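Local coordinates for aminotransferase, class V family protein (Trichomonas vaginalis, PDB 5F8V) that probably catalyses the pyridoxal-phosphate-dependent transfer of an amino group between O-phospho-L-serine and 2-oxoglutarate in serine biosynthesis, at residues E67-L72 / I213-M218; A84-F89 / A148-Y153; G91-V96 / L219-K224; D140-S145 / P168-P173. One frame throughout, in Å; residues are numbered along the deposited sequence.

Contact 1: E67-L72 / I213-M218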
loop_
_atom_site.group_PDB
_atom_site.type_symbol
_atom_site.label_atom_id
_atom_site.label_comp_id
_atom_site.label_asym_id
_atom_site.label_seq_id
_atom_site.Cartn_x
_atom_site.Cartn_y
_atom_site.Cartn_z
ATOM N N GLU A 67 4.486 -1.411 -26.471
ATOM C CA GLU A 67 3.034 -1.533 -26.317
ATOM C C GLU A 67 2.525 -2.960 -26.057
ATOM O O GLU A 67 1.360 -3.132 -25.700
ATOM C CB GLU A 67 2.296 -0.931 -27.527
ATOM C CG GLU A 67 2.615 0.534 -27.827
ATOM C CD GLU A 67 2.237 1.512 -26.717
ATOM O OE1 GLU A 67 2.788 2.636 -26.724
ATOM O OE2 GLU A 67 1.392 1.192 -25.851
ATOM N N ASN A 68 3.372 -3.974 -26.208
ATOM C CA ASN A 68 3.023 -5.337 -25.743
ATOM C C ASN A 68 3.206 -5.563 -24.221
ATOM O O ASN A 68 3.095 -6.698 -23.753
ATOM C CB ASN A 68 3.771 -6.418 -26.547
ATOM C CG ASN A 68 5.280 -6.323 -26.407
ATOM O OD1 ASN A 68 5.826 -5.229 -26.344
ATOM N ND2 ASN A 68 5.960 -7.462 -26.404
ATOM N N PHE A 69 3.469 -4.494 -23.466
ATOM C CA PHE A 69 3.538 -4.549 -22.008
ATOM C C PHE A 69 2.458 -3.693 -21.363
ATOM O O PHE A 69 2.242 -2.569 -21.777
ATOM C CB PHE A 69 4.908 -4.073 -21.531
ATOM C CG PHE A 69 6.014 -5.018 -21.856
ATOM C CD1 PHE A 69 6.524 -5.879 -20.887
ATOM C CD2 PHE A 69 6.547 -5.060 -23.135
ATOM C CE1 PHE A 69 7.557 -6.756 -21.190
ATOM C CE2 PHE A 69 7.571 -5.944 -23.449
ATOM C CZ PHE A 69 8.077 -6.794 -22.472
ATOM N N ASN A 70 1.789 -4.245 -20.356
ATOM C CA ASN A 70 0.937 -3.471 -19.443
ATOM C C ASN A 70 1.781 -2.853 -18.324
ATOM O O ASN A 70 2.798 -3.428 -17.935
ATOM C CB ASN A 70 -0.127 -4.358 -18.790
ATOM C CG ASN A 70 -1.046 -5.016 -19.802
ATOM O OD1 ASN A 70 -1.769 -4.341 -20.525
ATOM N ND2 ASN A 70 -1.027 -6.336 -19.846
ATOM N N ILE A 71 1.340 -1.704 -17.808
ATOM C CA ILE A 71 1.984 -1.034 -16.680
ATOM C C ILE A 71 0.978 -0.974 -15.541
ATOM O O ILE A 71 -0.140 -0.479 -15.724
ATOM C CB ILE A 71 2.477 0.387 -17.049
ATOM C CG1 ILE A 71 3.485 0.322 -18.210
ATOM C CG2 ILE A 71 3.124 1.065 -15.839
ATOM C CD1 ILE A 71 3.891 1.672 -18.772
ATOM N N LEU A 72 1.367 -1.486 -14.370
ATOM C CA LEU A 72 0.502 -1.454 -13.186
ATOM C C LEU A 72 1.117 -0.630 -12.069
ATOM O O LEU A 72 2.317 -0.655 -11.860
ATOM C CB LEU A 72 0.247 -2.873 -12.658
ATOM C CG LEU A 72 -0.268 -3.946 -13.615
ATOM C CD1 LEU A 72 -0.562 -5.215 -12.831
ATOM C CD2 LEU A 72 -1.517 -3.500 -14.355
ATOM N N ILE A 213 5.360 -4.228 -14.348
ATOM C CA ILE A 213 5.318 -4.121 -15.803
ATOM C C ILE A 213 5.317 -5.533 -16.353
ATOM O O ILE A 213 6.254 -6.289 -16.087
ATOM C CB ILE A 213 6.526 -3.324 -16.338
ATOM C CG1 ILE A 213 6.426 -1.864 -15.873
ATOM C CG2 ILE A 213 6.605 -3.410 -17.864
ATOM C CD1 ILE A 213 7.635 -1.007 -16.201
ATOM N N ILE A 214 4.278 -5.885 -17.122
ATOM C CA ILE A 214 4.031 -7.283 -17.527
ATOM C C ILE A 214 3.834 -7.417 -19.035
ATOM O O ILE A 214 3.033 -6.686 -19.622
ATOM C CB ILE A 214 2.771 -7.864 -16.838
ATOM C CG1 ILE A 214 2.824 -7.630 -15.321
ATOM C CG2 ILE A 214 2.617 -9.358 -17.164
ATOM C CD1 ILE A 214 1.529 -7.907 -14.588
ATOM N N ARG A 215 4.550 -8.363 -19.650
ATOM C CA ARG A 215 4.389 -8.651 -21.082
ATOM C C ARG A 215 3.023 -9.340 -21.265
ATOM O O ARG A 215 2.703 -10.274 -20.529
ATOM C CB ARG A 215 5.526 -9.557 -21.579
ATOM C CG ARG A 215 5.780 -9.499 -23.084
ATOM C CD ARG A 215 6.157 -10.861 -23.647
ATOM N NE ARG A 215 7.527 -11.282 -23.402
ATOM C CZ ARG A 215 7.946 -12.549 -23.322
ATOM N NH1 ARG A 215 7.111 -13.582 -23.466
ATOM N NH2 ARG A 215 9.233 -12.787 -23.088
ATOM N N LYS A 216 2.233 -8.875 -22.231
ATOM C CA LYS A 216 0.810 -9.274 -22.344
ATOM C C LYS A 216 0.516 -10.777 -22.493
ATOM O O LYS A 216 -0.460 -11.256 -21.912
ATOM C CB LYS A 216 0.106 -8.484 -23.462
ATOM C CG LYS A 216 -0.204 -7.059 -23.062
ATOM C CD LYS A 216 -0.718 -6.225 -24.218
ATOM C CE LYS A 216 -1.077 -4.834 -23.732
ATOM N NZ LYS A 216 -1.362 -3.907 -24.856
ATOM N N ASP A 217 1.333 -11.510 -23.251
ATOM C CA ASP A 217 1.156 -12.979 -23.380
ATOM C C ASP A 217 1.437 -13.763 -22.084
ATOM O O ASP A 217 0.946 -14.887 -21.933
ATOM C CB ASP A 217 1.984 -13.575 -24.539
ATOM C CG ASP A 217 3.478 -13.374 -24.363
ATOM O OD1 ASP A 217 3.836 -12.260 -23.939
ATOM O OD2 ASP A 217 4.278 -14.297 -24.645
ATOM N N MET A 218 2.192 -13.178 -21.147
ATOM C CA MET A 218 2.405 -13.806 -19.832
ATOM C C MET A 218 1.096 -13.918 -19.044
ATOM O O MET A 218 0.890 -14.886 -18.322
ATOM C CB MET A 218 3.446 -13.041 -19.000
ATOM C CG MET A 218 4.846 -13.008 -19.600
ATOM S SD MET A 218 5.660 -14.612 -19.600
ATOM C CE MET A 218 5.986 -14.844 -17.855
#
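At one edge of the seven-stranded mixed sheet, the outermost strand 69-75 runs antiparallel to strand 209-215, with Asn70 and Ile214 as the hydrogen-bonded pair: Asn70 N reaches Ile214 O at 2.8 Å and Ile214 N returns to Asn70 O at 3.0 Å. Phe69 faces Arg215 in the neighbouring non-hydrogen-bonded pair. With its CG anti to the backbone N (chi1 -158°), Arg215 lays its aliphatic part over one face of the Phe69 ring, CG standing 3.9 Å from the ring centroid in a CH-pi contact. Strand 209-215, second from the edge, is the one reversed strand of the seven, as in the large domain of fold-type I aminotransferases. Past its end and just before the start of 69-75, Lys216 N hydrogen-bonds to Asn68 O at 2.8 Å, and the extended Lys216 chain crosses the Asn70 amide at about a right angle to place NZ 3.0 Å from Glu67 O. On the face carrying Asn70, Leu72 CD1 meets Ile214 CD1 at 3.8 Å, and both side chains touch Tyr233 of helix 233-238.

Contact 2: A84-F89 / A148-Y153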
loop_
_atom_site.group_PDB
_atom_site.type_symbol
_atom_site.label_atom_id
_atom_site.label_comp_id
_atom_site.label_asym_id
_atom_site.label_seq_id
_atom_site.Cartn_x
_atom_site.Cartn_y
_atom_site.Cartn_z
ATOM N N ALA A 84 2.966 -12.885 -5.454
ATOM C CA ALA A 84 2.105 -12.776 -6.631
ATOM C C ALA A 84 2.737 -13.340 -7.900
ATOM O O ALA A 84 2.026 -13.864 -8.752
ATOM C CB ALA A 84 1.661 -11.332 -6.845
ATOM N N ILE A 85 4.062 -13.260 -8.022
ATOM C CA ILE A 85 4.752 -13.728 -9.228
ATOM C C ILE A 85 4.410 -15.197 -9.575
ATOM O O ILE A 85 3.915 -15.459 -10.680
ATOM C CB ILE A 85 6.295 -13.485 -9.160
ATOM C CG1 ILE A 85 6.637 -11.978 -9.242
ATOM C CG2 ILE A 85 7.039 -14.264 -10.244
ATOM C CD1 ILE A 85 6.201 -11.237 -10.495
ATOM N N PRO A 86 4.658 -16.152 -8.651
ATOM C CA PRO A 86 4.312 -17.535 -8.986
ATOM C C PRO A 86 2.812 -17.797 -9.167
ATOM O O PRO A 86 2.451 -18.557 -10.065
ATOM C CB PRO A 86 4.894 -18.352 -7.818
ATOM C CG PRO A 86 5.113 -17.373 -6.717
ATOM C CD PRO A 86 5.422 -16.077 -7.395
ATOM N N PHE A 87 1.956 -17.180 -8.352
ATOM C CA PHE A 87 0.499 -17.259 -8.560
ATOM C C PHE A 87 0.132 -16.937 -10.007
ATOM O O PHE A 87 -0.657 -17.661 -10.617
ATOM C CB PHE A 87 -0.279 -16.305 -7.645
ATOM C CG PHE A 87 -0.590 -16.867 -6.297
ATOM C CD1 PHE A 87 -1.484 -17.932 -6.162
ATOM C CD2 PHE A 87 -0.002 -16.334 -5.148
ATOM C CE1 PHE A 87 -1.767 -18.458 -4.918
ATOM C CE2 PHE A 87 -0.291 -16.861 -3.900
ATOM C CZ PHE A 87 -1.179 -17.921 -3.785
ATOM N N ASN A 88 0.748 -15.878 -10.543
ATOM C CA ASN A 88 0.417 -15.327 -11.859
ATOM C C ASN A 88 1.105 -15.963 -13.068
ATOM O O ASN A 88 0.532 -15.954 -14.158
ATOM C CB ASN A 88 0.699 -13.807 -11.879
ATOM C CG ASN A 88 -0.400 -12.994 -11.218
ATOM O OD1 ASN A 88 -1.391 -12.639 -11.860
ATOM N ND2 ASN A 88 -0.220 -12.667 -9.937
ATOM N N PHE A 89 2.326 -16.478 -12.900
ATOM C CA PHE A 89 3.183 -16.816 -14.053
ATOM C C PHE A 89 3.735 -18.243 -14.146
ATOM O O PHE A 89 4.438 -18.555 -15.114
ATOM C CB PHE A 89 4.362 -15.834 -14.139
ATOM C CG PHE A 89 3.955 -14.394 -14.262
ATOM C CD1 PHE A 89 3.144 -13.966 -15.315
ATOM C CD2 PHE A 89 4.410 -13.446 -13.342
ATOM C CE1 PHE A 89 2.779 -12.633 -15.428
ATOM C CE2 PHE A 89 4.048 -12.118 -13.458
ATOM C CZ PHE A 89 3.233 -11.713 -14.503
ATOM N N ALA A 148 10.776 -24.592 -17.544
ATOM C CA ALA A 148 10.738 -23.451 -16.621
ATOM C C ALA A 148 9.743 -22.383 -17.080
ATOM O O ALA A 148 9.772 -21.951 -18.224
ATOM C CB ALA A 148 12.125 -22.854 -16.456
ATOM N N ALA A 149 8.865 -21.970 -16.169
ATOM C CA ALA A 149 7.863 -20.945 -16.444
ATOM C C ALA A 149 8.508 -19.569 -16.604
ATOM O O ALA A 149 8.005 -18.713 -17.351
ATOM C CB ALA A 149 6.823 -20.907 -15.329
ATOM N N TYR A 150 9.604 -19.364 -15.878
ATOM C CA TYR A 150 10.352 -18.123 -15.926
ATOM C C TYR A 150 11.724 -18.297 -15.276
ATOM O O TYR A 150 12.002 -19.330 -14.641
ATOM C CB TYR A 150 9.561 -16.987 -15.241
ATOM C CG TYR A 150 9.089 -17.264 -13.819
ATOM C CD1 TYR A 150 7.745 -17.528 -13.544
ATOM C CD2 TYR A 150 9.976 -17.212 -12.740
ATOM C CE1 TYR A 150 7.304 -17.765 -12.244
ATOM C CE2 TYR A 150 9.553 -17.450 -11.441
ATOM C CZ TYR A 150 8.217 -17.718 -11.195
ATOM O OH TYR A 150 7.810 -17.947 -9.908
ATOM N N PHE A 151 12.568 -17.287 -15.470
ATOM C CA PHE A 151 13.870 -17.165 -14.834
ATOM C C PHE A 151 13.802 -15.897 -13.981
ATOM O O PHE A 151 13.747 -14.789 -14.518
ATOM C CB PHE A 151 14.972 -17.047 -15.888
ATOM C CG PHE A 151 16.360 -16.958 -15.320
ATOM C CD1 PHE A 151 17.155 -18.097 -15.207
ATOM C CD2 PHE A 151 16.884 -15.733 -14.910
ATOM C CE1 PHE A 151 18.441 -18.013 -14.697
ATOM C CE2 PHE A 151 18.160 -15.643 -14.394
ATOM C CZ PHE A 151 18.945 -16.787 -14.287
ATOM N N TYR A 152 13.772 -16.069 -12.664
ATOM C CA TYR A 152 13.648 -14.949 -11.732
ATOM C C TYR A 152 15.019 -14.523 -11.240
ATOM O O TYR A 152 15.848 -15.373 -10.908
ATOM C CB TYR A 152 12.772 -15.337 -10.540
ATOM C CG TYR A 152 12.567 -14.212 -9.548
ATOM C CD1 TYR A 152 13.566 -13.865 -8.627
ATOM C CD2 TYR A 152 11.376 -13.485 -9.528
ATOM C CE1 TYR A 152 13.388 -12.826 -7.735
ATOM C CE2 TYR A 152 11.188 -12.453 -8.626
ATOM C CZ TYR A 152 12.194 -12.135 -7.736
ATOM O OH TYR A 152 12.012 -11.118 -6.853
ATOM N N TYR A 153 15.250 -13.211 -11.176
ATOM C CA TYR A 153 16.483 -12.670 -10.579
ATOM C C TYR A 153 16.350 -11.225 -10.138
ATOM O O TYR A 153 15.434 -10.523 -10.550
ATOM C CB TYR A 153 17.671 -12.810 -11.534
ATOM C CG TYR A 153 17.849 -11.700 -12.552
ATOM C CD1 TYR A 153 17.070 -11.645 -13.703
ATOM C CD2 TYR A 153 18.829 -10.723 -12.378
ATOM C CE1 TYR A 153 17.247 -10.633 -14.649
ATOM C CE2 TYR A 153 19.016 -9.724 -13.317
ATOM C CZ TYR A 153 18.216 -9.682 -14.456
ATOM O OH TYR A 153 18.419 -8.684 -15.377
#
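Ile85, on the last turns of helix 78-89, sends its CG2 methyl to the ring of Tyr150, 3.8 Å from CZ. That methyl stands 4.2 Å from the ring centroid and 30° off the normal, an off-centre CH-pi contact; it also reaches toward Tyr152 at longer range, 4.5 Å from CD2. Pro86 follows, and its CB lies 3.6 Å from Tyr150 OH, while the hydroxyl itself is hydrogen-bonded to that of Tyr98. In the alpha/beta large domain of this aminotransferase family, helices flank a central sheet, and here the helix runs nearly antiparallel to strand 150-153, the axes of the short segments 11.3 Å apart at closest approach. The Tyr150 ring bridges much of that separation: chi1 of 53° sets CG between the backbone N and the carbonyl carbon and directs the ring at the helix, where Cys112 of helix 103-115 and Ile175 of strand 174-177 also touch it. Phe89 closes the helix with CB 3.8 Å from Tyr150 CD1, and its carbonyl oxygen approaches the edge of the same ring near its plane. That oxygen also lies 3.4 Å from Ala149 CB, at the corner the chain turns at Ala149.

Contact 3: G91-V96 / L219-K224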
loop_
_atom_site.group_PDB
_atom_site.type_symbol
_atom_site.label_atom_id
_atom_site.label_comp_id
_atom_site.label_asym_id
_atom_site.label_seq_id
_atom_site.Cartn_x
_atom_site.Cartn_y
_atom_site.Cartn_z
ATOM N N GLY A 91 1.740 -20.747 -14.627
ATOM C CA GLY A 91 0.846 -21.325 -15.622
ATOM C C GLY A 91 0.707 -22.817 -15.379
ATOM O O GLY A 91 0.477 -23.244 -14.247
ATOM N N GLU A 92 0.894 -23.595 -16.443
ATOM C CA GLU A 92 0.861 -25.054 -16.389
ATOM C C GLU A 92 2.271 -25.650 -16.412
ATOM O O GLU A 92 2.412 -26.865 -16.540
ATOM C CB GLU A 92 0.061 -25.619 -17.581
ATOM C CG GLU A 92 -1.331 -25.032 -17.794
ATOM C CD GLU A 92 -2.380 -25.566 -16.822
ATOM O OE1 GLU A 92 -2.020 -26.092 -15.739
ATOM O OE2 GLU A 92 -3.586 -25.442 -17.145
ATOM N N HIS A 93 3.307 -24.819 -16.287
ATOM C CA HIS A 93 4.689 -25.311 -16.295
ATOM C C HIS A 93 5.005 -26.096 -15.024
ATOM O O HIS A 93 4.389 -25.878 -13.982
ATOM C CB HIS A 93 5.676 -24.160 -16.467
ATOM C CG HIS A 93 5.530 -23.436 -17.768
ATOM N ND1 HIS A 93 4.731 -22.324 -17.914
ATOM C CD2 HIS A 93 6.066 -23.676 -18.988
ATOM C CE1 HIS A 93 4.780 -21.911 -19.168
ATOM N NE2 HIS A 93 5.581 -22.715 -19.841
ATOM N N LYS A 94 5.962 -27.014 -15.123
ATOM C CA LYS A 94 6.313 -27.900 -14.014
ATOM C C LYS A 94 7.530 -27.418 -13.217
ATOM O O LYS A 94 7.918 -28.063 -12.238
ATOM C CB LYS A 94 6.547 -29.326 -14.536
ATOM C CG LYS A 94 5.366 -29.934 -15.297
ATOM C CD LYS A 94 4.084 -29.945 -14.471
ATOM C CE LYS A 94 2.946 -30.719 -15.134
ATOM N NZ LYS A 94 2.099 -29.853 -16.001
ATOM N N ALA A 95 8.123 -26.291 -13.620
ATOM C CA ALA A 95 9.300 -25.759 -12.937
ATOM C C ALA A 95 9.379 -24.236 -12.977
ATOM O O ALA A 95 8.773 -23.596 -13.836
ATOM C CB ALA A 95 10.567 -26.362 -13.533
ATOM N N VAL A 96 10.117 -23.679 -12.014
ATOM C CA VAL A 96 10.496 -22.267 -12.016
ATOM C C VAL A 96 11.962 -22.134 -11.618
ATOM O O VAL A 96 12.441 -22.863 -10.742
ATOM C CB VAL A 96 9.627 -21.409 -11.068
ATOM C CG1 VAL A 96 8.217 -21.269 -11.619
ATOM C CG2 VAL A 96 9.624 -21.968 -9.641
ATOM N N LEU A 219 0.213 -12.931 -19.193
ATOM C CA LEU A 219 -1.099 -12.955 -18.547
ATOM C C LEU A 219 -2.145 -13.837 -19.243
ATOM O O LEU A 219 -3.212 -14.082 -18.673
ATOM C CB LEU A 219 -1.632 -11.535 -18.394
ATOM C CG LEU A 219 -0.817 -10.657 -17.444
ATOM C CD1 LEU A 219 -1.383 -9.250 -17.445
ATOM C CD2 LEU A 219 -0.808 -11.228 -16.030
ATOM N N GLU A 220 -1.844 -14.328 -20.447
ATOM C CA GLU A 220 -2.651 -15.393 -21.058
ATOM C C GLU A 220 -2.536 -16.725 -20.281
ATOM O O GLU A 220 -3.387 -17.606 -20.428
ATOM C CB GLU A 220 -2.279 -15.593 -22.538
ATOM C CG GLU A 220 -2.587 -14.386 -23.427
ATOM C CD GLU A 220 -2.188 -14.573 -24.892
ATOM O OE1 GLU A 220 -1.784 -15.687 -25.291
ATOM O OE2 GLU A 220 -2.282 -13.595 -25.663
ATOM N N ARG A 221 -1.503 -16.860 -19.447
ATOM C CA ARG A 221 -1.316 -18.063 -18.627
ATOM C C ARG A 221 -2.380 -18.130 -17.530
ATOM O O ARG A 221 -2.827 -17.089 -17.045
ATOM C CB ARG A 221 0.079 -18.080 -17.994
ATOM C CG ARG A 221 1.212 -18.066 -19.010
ATOM C CD ARG A 221 2.565 -18.024 -18.341
ATOM N NE ARG A 221 3.635 -18.120 -19.334
ATOM C CZ ARG A 221 4.902 -18.426 -19.069
ATOM N NH1 ARG A 221 5.310 -18.674 -17.823
ATOM N NH2 ARG A 221 5.778 -18.484 -20.063
ATOM N N PRO A 222 -2.794 -19.351 -17.140
ATOM C CA PRO A 222 -3.822 -19.465 -16.105
ATOM C C PRO A 222 -3.240 -19.177 -14.722
ATOM O O PRO A 222 -2.138 -19.628 -14.424
ATOM C CB PRO A 222 -4.261 -20.924 -16.212
ATOM C CG PRO A 222 -3.048 -21.639 -16.693
ATOM C CD PRO A 222 -2.343 -20.676 -17.610
ATOM N N VAL A 223 -3.969 -18.411 -13.914
ATOM C CA VAL A 223 -3.592 -18.139 -12.513
ATOM C C VAL A 223 -3.764 -19.383 -11.634
ATOM O O VAL A 223 -4.690 -20.173 -11.839
ATOM C CB VAL A 223 -4.412 -16.954 -11.938
ATOM C CG1 VAL A 223 -5.888 -17.314 -11.755
ATOM C CG2 VAL A 223 -3.810 -16.461 -10.625
ATOM N N LYS A 224 -2.866 -19.564 -10.663
ATOM C CA LYS A 224 -2.935 -20.712 -9.755
ATOM C C LYS A 224 -4.080 -20.526 -8.757
ATOM O O LYS A 224 -4.385 -19.393 -8.397
ATOM C CB LYS A 224 -1.620 -20.893 -8.980
ATOM C CG LYS A 224 -0.459 -21.419 -9.803
ATOM C CD LYS A 224 -0.542 -22.927 -9.977
ATOM C CE LYS A 224 0.587 -23.435 -10.842
ATOM N NZ LYS A 224 0.376 -24.853 -11.235
HETATM O O HOH W 1 1.927 -26.111 -13.094
HETATM O O HOH W 2 0.238 -19.394 -12.778
HETATM O O HOH W 3 -2.129 -25.329 -12.736
#
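Gly91 passes Arg221 with their CA atoms 4.9 Å apart, its positive phi of 61° turning the chain out of helix 78-89. This is a loop-to-loop contact at the surface of the alpha/beta domain, joining the link from that helix to strand 95-98 with the segment after strand 209-215. The Arg221 chain, extended from CG to NE, carries its guanidinium to His93, whose CE1 sits over the centre of one guanidinium face, 3.5 Å from Arg221 CZ, with the two planes inclined by 41°. Each group has a polar partner elsewhere, His93 ND1 at Ile90 O and Arg221 NH1 at the carbonyls of Phe89 and Ala149. On the exposed side, the Glu92 chain crosses the Pro222 ring at about a right angle. Lys224 NZ makes a weak, 3.4 Å bond to Gly91 O and is linked through a water to Glu92 OE1. Another water accepts from Gly91 N at 2.7 Å and donates to Pro222 O at 2.9 Å.

Contact 4: D140-S145 / P168-P173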
loop_
_atom_site.group_PDB
_atom_site.type_symbol
_atom_site.label_atom_id
_atom_site.label_comp_id
_atom_site.label_asym_id
_atom_site.label_seq_id
_atom_site.Cartn_x
_atom_site.Cartn_y
_atom_site.Cartn_z
ATOM N N ASP A 140 27.925 -20.240 -17.190
ATOM C CA ASP A 140 28.088 -21.635 -17.607
ATOM C C ASP A 140 27.929 -22.665 -16.477
ATOM O O ASP A 140 27.876 -23.860 -16.763
ATOM C CB ASP A 140 29.447 -21.832 -18.306
ATOM C CG ASP A 140 29.627 -20.928 -19.519
ATOM O OD1 ASP A 140 28.703 -20.823 -20.349
ATOM O OD2 ASP A 140 30.711 -20.326 -19.658
ATOM N N THR A 141 27.870 -22.224 -15.215
ATOM C CA THR A 141 27.595 -23.118 -14.076
ATOM C C THR A 141 26.113 -23.198 -13.718
ATOM O O THR A 141 25.723 -24.022 -12.885
ATOM C CB THR A 141 28.333 -22.656 -12.795
ATOM O OG1 THR A 141 27.849 -21.368 -12.394
ATOM C CG2 THR A 141 29.829 -22.584 -13.031
ATOM N N TRP A 142 25.300 -22.331 -14.322
ATOM C CA TRP A 142 23.869 -22.281 -14.053
ATOM C C TRP A 142 23.213 -23.575 -14.529
ATOM O O TRP A 142 23.468 -24.026 -15.652
ATOM C CB TRP A 142 23.223 -21.090 -14.776
ATOM C CG TRP A 142 23.698 -19.720 -14.323
ATOM C CD1 TRP A 142 24.704 -19.440 -13.437
ATOM C CD2 TRP A 142 23.210 -18.453 -14.782
ATOM N NE1 TRP A 142 24.865 -18.083 -13.313
ATOM C CE2 TRP A 142 23.958 -17.451 -14.121
ATOM C CE3 TRP A 142 22.198 -18.067 -15.672
ATOM C CZ2 TRP A 142 23.740 -16.089 -14.333
ATOM C CZ3 TRP A 142 21.980 -16.711 -15.888
ATOM C CH2 TRP A 142 22.753 -15.735 -15.221
ATOM N N LYS A 143 22.385 -24.162 -13.664
ATOM C CA LYS A 143 21.617 -25.367 -13.972
ATOM C C LYS A 143 20.152 -24.971 -14.131
ATOM O O LYS A 143 19.442 -24.786 -13.141
ATOM C CB LYS A 143 21.795 -26.423 -12.865
ATOM C CG LYS A 143 22.910 -27.439 -13.122
ATOM C CD LYS A 143 24.265 -26.784 -13.356
ATOM C CE LYS A 143 25.330 -27.797 -13.730
ATOM N NZ LYS A 143 26.604 -27.128 -14.132
ATOM N N LEU A 144 19.717 -24.819 -15.382
ATOM C CA LEU A 144 18.348 -24.404 -15.690
ATOM C C LEU A 144 17.420 -25.617 -15.755
ATOM O O LEU A 144 17.864 -26.734 -16.011
ATOM C CB LEU A 144 18.298 -23.631 -17.015
ATOM C CG LEU A 144 19.324 -22.516 -17.244
ATOM C CD1 LEU A 144 18.943 -21.727 -18.490
ATOM C CD2 LEU A 144 19.465 -21.593 -16.041
ATOM N N SER A 145 16.131 -25.373 -15.532
ATOM C CA SER A 145 15.110 -26.421 -15.522
ATOM C C SER A 145 14.506 -26.570 -16.911
ATOM O O SER A 145 14.440 -25.604 -17.672
ATOM C CB SER A 145 14.016 -26.085 -14.515
ATOM O OG SER A 145 14.547 -26.038 -13.206
ATOM N N PRO A 168 20.564 -11.280 -18.185
ATOM C CA PRO A 168 21.052 -12.615 -18.531
ATOM C C PRO A 168 20.455 -13.147 -19.838
ATOM O O PRO A 168 19.378 -12.704 -20.262
ATOM C CB PRO A 168 20.584 -13.485 -17.358
ATOM C CG PRO A 168 20.346 -12.542 -16.239
ATOM C CD PRO A 168 19.876 -11.275 -16.882
ATOM N N ASP A 169 21.176 -14.078 -20.458
ATOM C CA ASP A 169 20.721 -14.796 -21.640
ATOM C C ASP A 169 20.274 -16.199 -21.220
ATOM O O ASP A 169 21.101 -17.059 -20.920
ATOM C CB ASP A 169 21.860 -14.866 -22.665
ATOM C CG ASP A 169 21.432 -15.464 -23.994
ATOM O OD1 ASP A 169 20.222 -15.422 -24.326
ATOM O OD2 ASP A 169 22.322 -15.958 -24.724
ATOM N N VAL A 170 18.960 -16.405 -21.164
ATOM C CA VAL A 170 18.379 -17.696 -20.807
ATOM C C VAL A 170 17.123 -17.946 -21.639
ATOM O O VAL A 170 16.504 -16.991 -22.126
ATOM C CB VAL A 170 18.028 -17.795 -19.300
ATOM C CG1 VAL A 170 19.284 -17.712 -18.444
ATOM C CG2 VAL A 170 17.012 -16.740 -18.889
ATOM N N PRO A 171 16.735 -19.227 -21.811
ATOM C CA PRO A 171 15.554 -19.493 -22.645
ATOM C C PRO A 171 14.254 -18.902 -22.087
ATOM O O PRO A 171 13.552 -18.195 -22.812
ATOM C CB PRO A 171 15.498 -21.025 -22.689
ATOM C CG PRO A 171 16.918 -21.450 -22.488
ATOM C CD PRO A 171 17.432 -20.481 -21.456
ATOM N N ALA A 172 13.966 -19.151 -20.807
ATOM C CA ALA A 172 12.699 -18.711 -20.216
ATOM C C ALA A 172 12.623 -17.179 -20.111
ATOM O O ALA A 172 13.666 -16.507 -20.071
ATOM C CB ALA A 172 12.484 -19.356 -18.856
ATOM N N PRO A 173 11.394 -16.622 -20.092
ATOM C CA PRO A 173 11.260 -15.172 -19.917
ATOM C C PRO A 173 11.732 -14.701 -18.539
ATOM O O PRO A 173 11.575 -15.415 -17.547
ATOM C CB PRO A 173 9.757 -14.915 -20.111
ATOM C CG PRO A 173 9.100 -16.242 -19.989
ATOM C CD PRO A 173 10.108 -17.256 -20.434
#
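Pro168 touches the benzo edge of the Trp142 indole, its CB lying near the ring plane and 3.8 Å from CH2. The next contact comes at Val170, whose CG1, anti to the carbonyl carbon (chi1 -64°), reaches the same edge at Trp142 CZ3, also 3.8 Å away, and meets Leu144 CD1 at 4.0 Å. Pro171 then brings its CD within 3.6 Å of Leu144 CD1, so that one leucine methyl touches both residues. These loops lead into two adjacent parallel strands of the central sheet, 148-154 and 174-177, and cover Phe151 of the first: its ring meets that of Trp142 with the planes at about 20°, and Leu144 and Val170 also pack on it. Trp142 NE1 is hydrogen-bonded to Pro137 O, within its own loop, and a hydrogen bond from Arg139 NE to Asp169 O also ties the loops together. Between 140-145 and 168-173 themselves the touching groups are all hydrocarbon, so these two segments meet through shape and burial of apolar surface.

How the contacts relate
Contact 2 is fully buried, contacts 1 and 4 are partly so, and contact 3 lies at the surface. The chemistry follows: contact 1 rests on strand-to-strand backbone bonds, contacts 2 and 4 on apolar side chains, and contact 3 on a histidine CE1 set over a guanidinium face and on bridging waters. Contacts 1, 2 and 3 all reach the same sheet, the first at the edge where the one reversed strand, 209-215, pairs with the outermost strand, the others around neighbouring strands 148-154 and 95-98. Phe89 of contact 2 packs on Ile214 and Met218 of contact 1. Backbone bonds probably join contact 2 to contact 3, Ala149 N to Ala95 O, and to contact 4, Phe151 N to Pro173 O.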